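Local coordinates for protein putative transcription regulator (Lactobacillus plantarum WCFS1, PDB 3COL) that probably acts as a TetR-family transcription regulator, binding DNA as a dimer through an N-terminal helix-turn-helix domain on each subunit, at residues K35-V40 with S45-Y50; T87-Y92 with M188-M193; D98-N103 with S161-H166. All coordinates share one frame; numbering follows the deposited sequence.

Interaction 1 (K35-V40 with S45-Y50); sequences KVAKRV and SNVYLY
A small, wholly apolar contact joins Val47 to Val36 and Ala37, where two consecutive short helices, 33-40 and 44-48, pack against each other near the N-terminal end of the fold. It illustrates how a single branched residue can bridge two short helices. Val47 projects toward the facing helix, with CG1 anti to its backbone N (chi1 172°); this sets CG2 beside the N and delivers it to the partner. There Val47 CG2 lies 3.8 Å from Ala37 CB, a methyl resting against the short side chain and the backbone behind it. The second touch is looser, with Val36 CG1 at 4.3 Å from Val47 CG2. Ala37 ends at CB, consistent with the close approach of the backbones, whose Ala37 CA and Val47 CA stand 6.4 Å apart. All three residues are buried. Val36 also packs on Ile15 and Val19 of helix 11-26, and both valines reach Leu57 of helix 54-67, so the contact is part of a larger apolar centre. Two short helices linked by a tight turn, within the region that matches the TetR family, are consistent with its helix-turn-helix, in which the second helix, here probably 44-48, typically reads the DNA.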
ATOM      1  N   LYS A  35      15.426   0.349 -22.896  1.00 20.36           N
ATOM      2  CA  LYS A  35      15.937   0.821 -21.610  1.00 21.19           C
ATOM      3  C   LYS A  35      16.585  -0.343 -20.831  1.00 20.16           C
ATOM      4  O   LYS A  35      17.658  -0.188 -20.214  1.00 20.85           O
ATOM      5  CB  LYS A  35      14.782   1.442 -20.820  1.00 21.11           C
ATOM      6  CG  LYS A  35      15.158   2.639 -19.970  1.00 24.87           C
ATOM      7  CD  LYS A  35      13.959   3.111 -19.125  1.00 23.67           C
ATOM      8  CE  LYS A  35      13.130   4.149 -19.883  1.00 27.79           C
ATOM      9  NZ  LYS A  35      12.057   4.705 -18.990  1.00 29.54           N
ATOM     10  N   VAL A  36      15.955  -1.508 -20.861  1.00 18.49           N
ATOM     11  CA  VAL A  36      16.478  -2.677 -20.132  1.00 18.56           C
ATOM     12  C   VAL A  36      17.832  -3.074 -20.713  1.00 18.73           C
ATOM     13  O   VAL A  36      18.797  -3.286 -19.978  1.00 20.44           O
ATOM     14  CB  VAL A  36      15.438  -3.877 -20.128  1.00 18.87           C
ATOM     15  CG1 VAL A  36      16.102  -5.249 -19.816  1.00 18.37           C
ATOM     16  CG2 VAL A  36      14.328  -3.588 -19.164  1.00 16.86           C
ATOM     17  N   ALA A  37      17.911  -3.135 -22.039  1.00 18.16           N
ATOM     18  CA  ALA A  37      19.125  -3.505 -22.734  1.00 18.07           C
ATOM     19  C   ALA A  37      20.269  -2.538 -22.429  1.00 18.41           C
ATOM     20  O   ALA A  37      21.392  -2.979 -22.237  1.00 17.76           O
ATOM     21  CB  ALA A  37      18.871  -3.597 -24.241  1.00 17.34           C
ATOM     22  N   LYS A  38      19.980  -1.230 -22.401  1.00 18.62           N
ATOM     23  CA  LYS A  38      20.978  -0.209 -22.084  1.00 19.39           C
ATOM     24  C   LYS A  38      21.524  -0.371 -20.654  1.00 19.94           C
ATOM     25  O   LYS A  38      22.726  -0.300 -20.427  1.00 19.39           O
ATOM     26  CB  LYS A  38      20.401   1.203 -22.307  1.00 20.09           C
ATOM     27  N   ARG A  39      20.635  -0.643 -19.703  1.00 19.90           N
ATOM     28  CA  ARG A  39      21.041  -0.914 -18.332  1.00 20.94           C
ATOM     29  C   ARG A  39      21.949  -2.148 -18.162  1.00 20.05           C
ATOM     30  O   ARG A  39      22.936  -2.100 -17.419  1.00 19.57           O
ATOM     31  CB  ARG A  39      19.816  -1.058 -17.435  1.00 20.73           C
ATOM     32  CG  ARG A  39      19.321   0.261 -16.886  1.00 25.99           C
ATOM     33  CD  ARG A  39      18.090   0.033 -16.024  1.00 32.10           C
ATOM     34  NE  ARG A  39      17.665   1.266 -15.365  1.00 37.72           N
ATOM     35  CZ  ARG A  39      18.095   1.683 -14.179  1.00 39.04           C
ATOM     36  NH1 ARG A  39      18.996   0.984 -13.487  1.00 39.09           N
ATOM     37  NH2 ARG A  39      17.613   2.814 -13.692  1.00 42.35           N
ATOM     38  N   VAL A  40      21.603  -3.237 -18.842  1.00 19.20           N
ATOM     39  CA  VAL A  40      22.351  -4.483 -18.744  1.00 18.57           C
ATOM     40  C   VAL A  40      23.653  -4.386 -19.540  1.00 19.46           C
ATOM     41  O   VAL A  40      24.634  -5.024 -19.178  1.00 20.21           O
ATOM     42  CB  VAL A  40      21.497  -5.724 -19.156  1.00 18.77           C
ATOM     43  CG1 VAL A  40      22.306  -7.014 -19.059  1.00 17.67           C
ATOM     44  CG2 VAL A  40      20.280  -5.850 -18.243  1.00 15.56           C
ATOM     45  N   SER A  45      18.255  -7.371 -29.167  1.00 21.92           N
ATOM     46  CA  SER A  45      18.136  -8.721 -29.699  1.00 21.39           C
ATOM     47  C   SER A  45      18.465  -9.761 -28.633  1.00 21.06           C
ATOM     48  O   SER A  45      17.833 -10.813 -28.600  1.00 20.72           O
ATOM     49  CB  SER A  45      19.062  -8.908 -30.908  1.00 21.96           C
ATOM     50  OG  SER A  45      20.435  -8.979 -30.541  1.00 20.90           O
ATOM     51  N   ASN A  46      19.455  -9.455 -27.781  1.00 19.90           N
ATOM     52  CA  ASN A  46      19.817 -10.331 -26.679  1.00 19.68           C
ATOM     53  C   ASN A  46      18.666 -10.432 -25.666  1.00 19.06           C
ATOM     54  O   ASN A  46      18.426 -11.495 -25.080  1.00 19.10           O
ATOM     55  CB  ASN A  46      21.086  -9.827 -25.975  1.00 19.76           C
ATOM     56  CG  ASN A  46      21.937 -10.973 -25.358  1.00 20.93           C
ATOM     57  OD1 ASN A  46      23.127 -10.795 -25.077  1.00 19.99           O
ATOM     58  ND2 ASN A  46      21.324 -12.136 -25.147  1.00 22.61           N
ATOM     59  N   VAL A  47      17.968  -9.317 -25.468  1.00 18.38           N
ATOM     60  CA  VAL A  47      16.872  -9.259 -24.503  1.00 17.89           C
ATOM     61  C   VAL A  47      15.705 -10.041 -25.094  1.00 17.94           C
ATOM     62  O   VAL A  47      15.006 -10.779 -24.387  1.00 17.95           O
ATOM     63  CB  VAL A  47      16.483  -7.777 -24.112  1.00 17.78           C
ATOM     64  CG1 VAL A  47      15.208  -7.734 -23.248  1.00 17.73           C
ATOM     65  CG2 VAL A  47      17.633  -7.069 -23.370  1.00 16.82           C
ATOM     66  N   TYR A  48      15.514  -9.925 -26.402  1.00 18.59           N
ATOM     67  CA  TYR A  48      14.385 -10.596 -27.028  1.00 18.99           C
ATOM     68  C   TYR A  48      14.512 -12.128 -27.076  1.00 19.65           C
ATOM     69  O   TYR A  48      13.530 -12.836 -27.372  1.00 20.22           O
ATOM     70  CB  TYR A  48      14.136 -10.029 -28.408  1.00 19.52           C
ATOM     71  CG  TYR A  48      13.454  -8.671 -28.418  1.00 19.18           C
ATOM     72  CD1 TYR A  48      12.198  -8.475 -27.821  1.00 17.03           C
ATOM     73  CD2 TYR A  48      14.056  -7.594 -29.048  1.00 21.34           C
ATOM     74  CE1 TYR A  48      11.576  -7.235 -27.853  1.00 18.14           C
ATOM     75  CE2 TYR A  48      13.430  -6.344 -29.104  1.00 21.39           C
ATOM     76  CZ  TYR A  48      12.197  -6.177 -28.518  1.00 19.78           C
ATOM     77  OH  TYR A  48      11.630  -4.927 -28.579  1.00 19.32           O
ATOM     78  N   LEU A  49      15.693 -12.659 -26.773  1.00 19.57           N
ATOM     79  CA  LEU A  49      15.833 -14.134 -26.734  1.00 19.96           C
ATOM     80  C   LEU A  49      15.125 -14.721 -25.528  1.00 20.32           C
ATOM     81  O   LEU A  49      14.768 -15.899 -25.518  1.00 20.93           O
ATOM     82  CB  LEU A  49      17.304 -14.559 -26.663  1.00 19.02           C
ATOM     83  CG  LEU A  49      18.211 -14.335 -27.858  1.00 17.40           C
ATOM     84  CD1 LEU A  49      19.650 -14.677 -27.437  1.00 16.36           C
ATOM     85  CD2 LEU A  49      17.775 -15.158 -29.071  1.00 15.36           C
ATOM     86  N   TYR A  50      14.954 -13.885 -24.509  1.00 20.96           N
ATOM     87  CA  TYR A  50      14.477 -14.315 -23.201  1.00 21.34           C
ATOM     88  C   TYR A  50      13.070 -13.813 -22.904  1.00 20.90           C
ATOM     89  O   TYR A  50      12.320 -14.487 -22.180  1.00 20.77           O
ATOM     90  CB  TYR A  50      15.431 -13.855 -22.130  1.00 21.30           C
TER

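Interaction 2 (T87-Y92 with M188-M193); sequences TRIRLY and MIWDAM
Ile89 of helix 85-102 meets Trp190 and Met193 of helix 182-193, and the contact across the two segments is apolar throughout. It serves as an example of one branched side chain answering two neighbours of different shape. The aliphatic-aromatic part joins Ile89 to the indole. Ile89 CG2 lies 3.8 Å from Trp190 CZ3, and Ile89 CD1 reaches the same ring atom at 4.1 Å, so both methyl ends of the isoleucine converge on the six-membered ring. The two side chains cross at about a right angle. A chi1 of -178° swings the Trp190 ring away from its own backbone N and carries the benzene end of the indole across to the other helix, although the first bond of the side chain does not aim there. The part involving selenium is different in form: Met193, a selenomethionine, reaches toward Ile89 tip to tip. Met193 CE stands 3.8 Å from Ile89 CG2, while Met193 SE is 4.1 Å from that same Ile89 CG2. A bend at the last torsion (chi3 77°) turns CE back from the extended line of the chain. Further apolar groups surround the trio: Ala141 and Ile147 pack on Ile89, Leu138 on Met193, and Phe186 meets the Trp190 ring with nearly parallel planes. Nearby, Asp191 forms a salt bridge with Lys148 of the second subunit. With dispersion and exclusion of water as the binding forces, the contact probably depends on fit rather than on directional bonds, a single methyl, Ile89 CG2, being shared between an aromatic ring and a selenoether chain.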
ATOM      1  N   THR A  87      -2.315 -21.125  14.391  1.00 11.50           N
ATOM      2  CA  THR A  87      -0.893 -21.437  14.243  1.00 10.72           C
ATOM      3  C   THR A  87      -0.419 -21.166  12.778  1.00 10.40           C
ATOM      4  O   THR A  87       0.610 -20.534  12.570  1.00 10.08           O
ATOM      5  CB  THR A  87      -0.629 -22.919  14.646  1.00  9.94           C
ATOM      6  OG1 THR A  87      -0.985 -23.090  16.026  1.00 10.02           O
ATOM      7  CG2 THR A  87       0.850 -23.314  14.458  1.00 10.44           C
ATOM      8  N   ARG A  88      -1.149 -21.683  11.789  1.00  9.52           N
ATOM      9  CA  ARG A  88      -0.748 -21.514  10.395  1.00  9.94           C
ATOM     10  C   ARG A  88      -0.772 -20.052   9.947  1.00  9.94           C
ATOM     11  O   ARG A  88       0.082 -19.656   9.186  1.00 10.65           O
ATOM     12  CB  ARG A  88      -1.630 -22.354   9.444  1.00 10.08           C
ATOM     13  CG  ARG A  88      -1.403 -23.848   9.581  1.00  8.40           C
ATOM     14  CD  ARG A  88      -2.172 -24.575   8.483  1.00  9.10           C
ATOM     15  NE  ARG A  88      -3.522 -24.918   8.911  1.00  9.37           N
ATOM     16  CZ  ARG A  88      -4.527 -25.204   8.091  1.00 11.90           C
ATOM     17  NH1 ARG A  88      -5.710 -25.528   8.605  1.00 12.98           N
ATOM     18  NH2 ARG A  88      -4.352 -25.166   6.775  1.00  8.61           N
ATOM     19  N   ILE A  89      -1.759 -19.269  10.388  1.00 10.25           N
ATOM     20  CA  ILE A  89      -1.764 -17.815  10.144  1.00 10.84           C
ATOM     21  C   ILE A  89      -0.507 -17.129  10.729  1.00 11.21           C
ATOM     22  O   ILE A  89       0.133 -16.325  10.065  1.00 12.37           O
ATOM     23  CB  ILE A  89      -3.096 -17.133  10.621  1.00 10.60           C
ATOM     24  CG1 ILE A  89      -4.246 -17.586   9.737  1.00 11.30           C
ATOM     25  CG2 ILE A  89      -3.005 -15.545  10.531  1.00 10.03           C
ATOM     26  CD1 ILE A  89      -5.613 -17.157  10.240  1.00 10.84           C
ATOM     27  N   ARG A  90      -0.147 -17.463  11.958  0.50 11.67           N
ATOM     28  CA  ARG A  90       1.036 -16.882  12.564  0.50 12.12           C
ATOM     29  C   ARG A  90       2.307 -17.225  11.775  0.50 11.81           C
ATOM     30  O   ARG A  90       3.140 -16.347  11.520  0.50 11.72           O
ATOM     31  CB  ARG A  90       1.164 -17.290  14.039  0.50 11.80           C
ATOM     32  CG  ARG A  90       2.216 -16.469  14.807  0.50 12.86           C
ATOM     33  CD  ARG A  90       2.380 -16.933  16.255  0.50 12.32           C
ATOM     34  NE  ARG A  90       3.045 -18.240  16.314  0.50 15.76           N
ATOM     35  CZ  ARG A  90       2.419 -19.399  16.534  0.50 14.03           C
ATOM     36  NH1 ARG A  90       1.117 -19.419  16.722  0.50 13.10           N
ATOM     37  NH2 ARG A  90       3.102 -20.534  16.576  0.50 14.64           N
ATOM     38  N   LEU A  91       2.439 -18.499  11.395  1.00 12.28           N
ATOM     39  CA  LEU A  91       3.546 -18.975  10.550  1.00 11.40           C
ATOM     40  C   LEU A  91       3.586 -18.208   9.242  1.00 11.35           C
ATOM     41  O   LEU A  91       4.660 -17.820   8.774  1.00  9.84           O
ATOM     42  CB  LEU A  91       3.388 -20.468  10.234  1.00 11.32           C
ATOM     43  CG  LEU A  91       3.484 -21.470  11.405  1.00 14.14           C
ATOM     44  CD1 LEU A  91       3.233 -22.911  10.865  1.00 16.63           C
ATOM     45  CD2 LEU A  91       4.815 -21.356  12.176  1.00 14.69           C
ATOM     46  N   TYR A  92       2.409 -18.011   8.645  1.00 11.46           N
ATOM     47  CA  TYR A  92       2.346 -17.257   7.389  1.00 12.99           C
ATOM     48  C   TYR A  92       2.828 -15.817   7.533  1.00 11.55           C
ATOM     49  O   TYR A  92       3.662 -15.354   6.769  1.00 11.94           O
ATOM     50  CB  TYR A  92       0.926 -17.305   6.797  1.00 14.24           C
ATOM     51  CG  TYR A  92       0.759 -16.408   5.598  1.00 16.50           C
ATOM     52  CD1 TYR A  92       1.514 -16.602   4.447  1.00 14.62           C
ATOM     53  CD2 TYR A  92      -0.121 -15.344   5.639  1.00 16.55           C
ATOM     54  CE1 TYR A  92       1.364 -15.751   3.354  1.00 19.29           C
ATOM     55  CE2 TYR A  92      -0.261 -14.496   4.575  1.00 19.87           C
ATOM     56  CZ  TYR A  92       0.486 -14.705   3.445  1.00 18.16           C
ATOM     57  OH  TYR A  92       0.310 -13.856   2.372  1.00 22.99           O
HETATM   58  N   MSE A 188      -0.489  -5.891  16.273  1.00  4.99           N
HETATM   59  CA  MSE A 188      -1.406  -5.047  15.474  1.00  5.80           C
HETATM   60  C   MSE A 188      -2.138  -5.866  14.366  1.00  4.76           C
HETATM   61  O   MSE A 188      -3.357  -5.795  14.229  1.00  4.82           O
HETATM   62  CB  MSE A 188      -0.674  -3.853  14.866  1.00  4.44           C
HETATM   63  CG  MSE A 188      -1.454  -3.272  13.649  1.00  7.54           C
HETATM   64 SE   MSE A 188      -0.634  -1.635  12.999  0.80  8.94          SE
HETATM   65  CE  MSE A 188      -1.330  -0.317  14.241  1.00  6.13           C
ATOM     66  N   ILE A 189      -1.385  -6.656  13.600  1.00  4.69           N
ATOM     67  CA  ILE A 189      -1.941  -7.435  12.479  1.00  3.87           C
ATOM     68  C   ILE A 189      -2.938  -8.488  12.944  1.00  4.00           C
ATOM     69  O   ILE A 189      -4.005  -8.626  12.365  1.00  3.18           O
ATOM     70  CB  ILE A 189      -0.814  -8.097  11.662  1.00  4.29           C
ATOM     71  CG1 ILE A 189       0.056  -7.022  10.967  1.00  3.68           C
ATOM     72  CG2 ILE A 189      -1.372  -9.161  10.691  1.00  6.20           C
ATOM     73  CD1 ILE A 189       1.358  -7.588  10.416  1.00  3.62           C
ATOM     74  N   TRP A 190      -2.577  -9.222  14.000  1.00  3.89           N
ATOM     75  CA  TRP A 190      -3.442 -10.280  14.539  1.00  4.07           C
ATOM     76  C   TRP A 190      -4.704  -9.726  15.196  1.00  3.58           C
ATOM     77  O   TRP A 190      -5.787 -10.275  15.003  1.00  3.71           O
ATOM     78  CB  TRP A 190      -2.667 -11.224  15.522  1.00  3.71           C
ATOM     79  CG  TRP A 190      -3.516 -12.394  16.077  1.00  2.27           C
ATOM     80  CD1 TRP A 190      -3.766 -12.677  17.402  1.00  4.12           C
ATOM     81  CD2 TRP A 190      -4.227 -13.408  15.319  1.00  4.06           C
ATOM     82  NE1 TRP A 190      -4.564 -13.784  17.504  1.00  3.98           N
ATOM     83  CE2 TRP A 190      -4.879 -14.245  16.253  1.00  2.32           C
ATOM     84  CE3 TRP A 190      -4.400 -13.663  13.938  1.00  3.39           C
ATOM     85  CZ2 TRP A 190      -5.662 -15.346  15.859  1.00  6.32           C
ATOM     86  CZ3 TRP A 190      -5.181 -14.737  13.545  1.00  4.82           C
ATOM     87  CH2 TRP A 190      -5.812 -15.571  14.497  1.00  3.11           C
ATOM     88  N   ASP A 191      -4.572  -8.675  16.007  1.00  3.65           N
ATOM     89  CA  ASP A 191      -5.772  -7.939  16.505  1.00  3.37           C
ATOM     90  C   ASP A 191      -6.716  -7.499  15.363  1.00  3.73           C
ATOM     91  O   ASP A 191      -7.953  -7.636  15.467  1.00  2.56           O
ATOM     92  CB  ASP A 191      -5.387  -6.704  17.340  1.00  2.79           C
ATOM     93  CG  ASP A 191      -4.781  -7.076  18.684  1.00  3.42           C
ATOM     94  OD1 ASP A 191      -4.795  -8.274  19.006  1.00  3.28           O
ATOM     95  OD2 ASP A 191      -4.292  -6.180  19.414  1.00  2.91           O
ATOM     96  N   ALA A 192      -6.128  -6.926  14.311  1.00  3.20           N
ATOM     97  CA  ALA A 192      -6.907  -6.471  13.119  1.00  3.15           C
ATOM     98  C   ALA A 192      -7.713  -7.642  12.569  1.00  3.82           C
ATOM     99  O   ALA A 192      -8.892  -7.515  12.357  1.00  4.62           O
ATOM    100  CB  ALA A 192      -5.993  -5.972  12.058  1.00  2.39           C
HETATM  101  N   MSE A 193      -7.063  -8.788  12.376  1.00  4.45           N
HETATM  102  CA  MSE A 193      -7.698  -9.976  11.776  1.00  6.49           C
HETATM  103  C   MSE A 193      -8.672 -10.759  12.679  1.00  6.64           C
HETATM  104  O   MSE A 193      -9.680 -11.264  12.205  1.00  7.26           O
HETATM  105  CB  MSE A 193      -6.617 -10.979  11.307  1.00  5.90           C
HETATM  106  CG  MSE A 193      -5.610 -10.438  10.262  1.00  3.04           C
HETATM  107 SE   MSE A 193      -4.226 -11.727   9.901  0.70  8.34          SE
HETATM  108  CE  MSE A 193      -5.173 -12.981   8.731  1.00  3.49           C
TER

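Interaction 3 (D98-N103 with S161-H166); sequences DYSLAN and STIHTH
Ser100 meets Ile163 at close quarters near the centre of the subunit, and its short side chain can be followed atom by atom. Ser100 CB, directed at the facing helix, stands 3.4 Å from Ile163 CG2, tighter than usual for two carbons. One bond further, a chi1 of -176° turns the hydroxyl away from the backbone N and lays it alongside the same methyl, with Ser100 OG 3.6 Å from Ile163 CG2. The hydroxyl finds its polar partner on the other helix, one turn beyond Ile163, in a hydrogen bond with Thr167 OG1, which also bonds to Ile163 O; a buried polar tip is thus satisfied beside an apolar branch. A second, looser touch brings Leu101 CD2 to 4.4 Å from His166 CD2, while the imidazole is held through ND1 by Tyr175 OH. Where helix 85-102 ends, Asn103 ND2 donates to Tyr99 O at 2.8 Å, nearly straight at 173°, adding to the backbone bond from Asn103 N. In the all-helical fold, the pair sits at the interface of helices 85-102 and 152-171, with Leu107 of helix 106-117 against both Ser100 and Ile163, Ile189 of helix 182-193 against Ile163, and the second subunit's Leu154 against His166.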
ATOM      1  N   ASP A  98       9.589 -11.792   7.781  1.00 12.97           N
ATOM      2  CA  ASP A  98      11.025 -12.081   7.576  1.00 14.38           C
ATOM      3  C   ASP A  98      11.414 -11.816   6.131  1.00 15.26           C
ATOM      4  O   ASP A  98      12.461 -11.186   5.872  1.00 15.75           O
ATOM      5  CB  ASP A  98      11.362 -13.540   7.893  1.00 14.02           C
ATOM      6  CG  ASP A  98      11.240 -13.880   9.382  1.00 16.69           C
ATOM      7  OD1 ASP A  98      11.284 -12.970  10.241  1.00 14.78           O
ATOM      8  OD2 ASP A  98      11.141 -15.092   9.679  1.00 18.29           O
ATOM      9  N   TYR A  99      10.596 -12.335   5.208  1.00 16.02           N
ATOM     10  CA  TYR A  99      10.818 -12.145   3.767  1.00 17.27           C
ATOM     11  C   TYR A  99      10.976 -10.676   3.394  1.00 16.45           C
ATOM     12  O   TYR A  99      11.916 -10.302   2.706  1.00 15.97           O
ATOM     13  CB  TYR A  99       9.715 -12.762   2.891  1.00 18.39           C
ATOM     14  CG  TYR A  99       9.950 -12.361   1.455  1.00 22.68           C
ATOM     15  CD1 TYR A  99      11.003 -12.932   0.720  1.00 25.21           C
ATOM     16  CD2 TYR A  99       9.201 -11.351   0.855  1.00 23.15           C
ATOM     17  CE1 TYR A  99      11.253 -12.541  -0.565  1.00 25.26           C
ATOM     18  CE2 TYR A  99       9.459 -10.948  -0.440  1.00 21.23           C
ATOM     19  CZ  TYR A  99      10.480 -11.548  -1.139  1.00 24.98           C
ATOM     20  OH  TYR A  99      10.757 -11.159  -2.434  1.00 24.09           O
ATOM     21  N   SER A 100      10.032  -9.852   3.847  1.00 16.28           N
ATOM     22  CA  SER A 100      10.053  -8.448   3.524  1.00 15.38           C
ATOM     23  C   SER A 100      11.288  -7.713   4.067  1.00 14.94           C
ATOM     24  O   SER A 100      11.883  -6.911   3.361  1.00 15.54           O
ATOM     25  CB  SER A 100       8.746  -7.772   3.977  1.00 15.05           C
ATOM     26  OG  SER A 100       8.714  -6.396   3.569  1.00 14.15           O
ATOM     27  N   LEU A 101      11.661  -7.937   5.322  1.00 14.61           N
ATOM     28  CA  LEU A 101      12.819  -7.240   5.878  1.00 14.25           C
ATOM     29  C   LEU A 101      14.115  -7.626   5.200  1.00 13.86           C
ATOM     30  O   LEU A 101      15.061  -6.825   5.158  1.00 13.76           O
ATOM     31  CB  LEU A 101      12.945  -7.499   7.386  1.00 14.76           C
ATOM     32  CG  LEU A 101      11.806  -6.998   8.262  1.00 14.34           C
ATOM     33  CD1 LEU A 101      11.980  -7.432   9.705  1.00 14.35           C
ATOM     34  CD2 LEU A 101      11.806  -5.491   8.203  1.00 16.36           C
ATOM     35  N   ALA A 102      14.153  -8.852   4.686  1.00 14.23           N
ATOM     36  CA  ALA A 102      15.357  -9.415   4.039  1.00 15.08           C
ATOM     37  C   ALA A 102      15.440  -8.987   2.577  1.00 15.01           C
ATOM     38  O   ALA A 102      16.520  -9.016   1.999  1.00 15.38           O
ATOM     39  CB  ALA A 102      15.357 -10.933   4.148  1.00 14.49           C
ATOM     40  N   ASN A 103      14.272  -8.613   2.013  1.00 15.09           N
ATOM     41  CA  ASN A 103      14.059  -8.089   0.645  1.00 15.00           C
ATOM     42  C   ASN A 103      13.256  -6.777   0.655  1.00 14.33           C
ATOM     43  O   ASN A 103      12.116  -6.731   0.229  1.00 13.24           O
ATOM     44  CB  ASN A 103      13.316  -9.118  -0.212  1.00 14.06           C
ATOM     45  CG  ASN A 103      13.999 -10.476  -0.193  1.00 16.89           C
ATOM     46  OD1 ASN A 103      14.834 -10.789  -1.058  1.00 14.79           O
ATOM     47  ND2 ASN A 103      13.688 -11.275   0.822  1.00 15.21           N
ATOM     48  N   SER A 161       0.191  -4.543   4.041  0.50  4.20           N
ATOM     49  CA  SER A 161       0.377  -3.084   4.195  0.50  4.23           C
ATOM     50  C   SER A 161       1.181  -2.711   5.435  0.50  4.00           C
ATOM     51  O   SER A 161       2.071  -1.870   5.364  0.50  4.10           O
ATOM     52  CB  SER A 161      -0.955  -2.348   4.173  0.50  4.56           C
ATOM     53  OG  SER A 161      -0.781  -0.998   4.547  0.50  6.82           O
ATOM     54  N   THR A 162       0.884  -3.371   6.550  1.00  4.09           N
ATOM     55  CA  THR A 162       1.596  -3.163   7.835  1.00  4.04           C
ATOM     56  C   THR A 162       3.078  -3.572   7.724  1.00  3.35           C
ATOM     57  O   THR A 162       3.940  -2.827   8.150  1.00  2.00           O
ATOM     58  CB  THR A 162       0.938  -3.949   8.998  1.00  3.81           C
ATOM     59  OG1 THR A 162      -0.431  -3.526   9.119  1.00  4.71           O
ATOM     60  CG2 THR A 162       1.653  -3.729  10.355  1.00  2.80           C
ATOM     61  N   ILE A 163       3.339  -4.754   7.153  1.00  2.29           N
ATOM     62  CA  ILE A 163       4.702  -5.192   6.935  1.00  2.34           C
ATOM     63  C   ILE A 163       5.422  -4.297   5.936  1.00  2.37           C
ATOM     64  O   ILE A 163       6.594  -3.977   6.113  1.00  2.39           O
ATOM     65  CB  ILE A 163       4.744  -6.690   6.537  1.00  2.19           C
ATOM     66  CG1 ILE A 163       4.344  -7.545   7.759  1.00  3.28           C
ATOM     67  CG2 ILE A 163       6.108  -7.063   5.959  1.00  2.00           C
ATOM     68  CD1 ILE A 163       4.033  -9.045   7.427  1.00  3.12           C
ATOM     69  N   HIS A 164       4.728  -3.880   4.881  1.00  2.76           N
ATOM     70  CA  HIS A 164       5.378  -3.035   3.912  1.00  3.38           C
ATOM     71  C   HIS A 164       5.805  -1.688   4.524  1.00  3.29           C
ATOM     72  O   HIS A 164       6.932  -1.284   4.341  1.00  3.42           O
ATOM     73  CB  HIS A 164       4.496  -2.836   2.677  1.00  2.85           C
ATOM     74  CG  HIS A 164       5.195  -2.138   1.566  1.00  5.14           C
ATOM     75  ND1 HIS A 164       4.534  -1.372   0.638  1.00 10.38           N
ATOM     76  CD2 HIS A 164       6.504  -2.080   1.233  1.00  5.27           C
ATOM     77  CE1 HIS A 164       5.408  -0.862  -0.214  1.00  7.80           C
ATOM     78  NE2 HIS A 164       6.607  -1.276   0.128  1.00  4.17           N
ATOM     79  N   THR A 165       4.899  -1.019   5.243  1.00  3.58           N
ATOM     80  CA  THR A 165       5.177   0.258   5.912  1.00  4.93           C
ATOM     81  C   THR A 165       6.354   0.130   6.887  1.00  4.45           C
ATOM     82  O   THR A 165       7.258   0.962   6.906  1.00  5.41           O
ATOM     83  CB  THR A 165       3.933   0.804   6.643  1.00  4.48           C
ATOM     84  OG1 THR A 165       2.836   0.938   5.718  1.00  6.37           O
ATOM     85  CG2 THR A 165       4.199   2.182   7.244  1.00  6.40           C
ATOM     86  N   HIS A 166       6.337  -0.926   7.679  1.00  4.08           N
ATOM     87  CA  HIS A 166       7.392  -1.197   8.653  1.00  4.19           C
ATOM     88  C   HIS A 166       8.737  -1.354   7.917  1.00  4.08           C
ATOM     89  O   HIS A 166       9.746  -0.815   8.338  1.00  4.05           O
ATOM     90  CB  HIS A 166       6.992  -2.458   9.455  1.00  2.87           C
ATOM     91  CG  HIS A 166       7.980  -2.866  10.513  1.00  5.30           C
ATOM     92  ND1 HIS A 166       8.448  -1.999  11.482  1.00  5.00           N
ATOM     93  CD2 HIS A 166       8.550  -4.066  10.780  1.00  2.00           C
ATOM     94  CE1 HIS A 166       9.278  -2.644  12.288  1.00  4.22           C
ATOM     95  NE2 HIS A 166       9.359  -3.897  11.882  1.00  4.65           N
TER

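How the interactions relate
All three contacts are buried locally, but interaction 1 is peripheral, its centre about 25 Å from the centre of the chain, and interaction 3 is the most central, at about 9 Å. Interaction 1 lies within the putative DNA-binding domain, its centre about 30 Å from that of interaction 3 and 42 Å from that of interaction 2. Interactions 2 and 3 share helix 85-102, which packs on helix 182-193 in one and helix 152-171 in the other; they touch where Ile189 CG1 lies 3.7 Å from Thr162 CG2, and both border the second subunit. Aliphatic groups suffice in interaction 1, an indole and a selenomethionine enter interaction 2, and interaction 3 adds hydroxyl and imidazole groups hydrogen-bonded to residues beyond it.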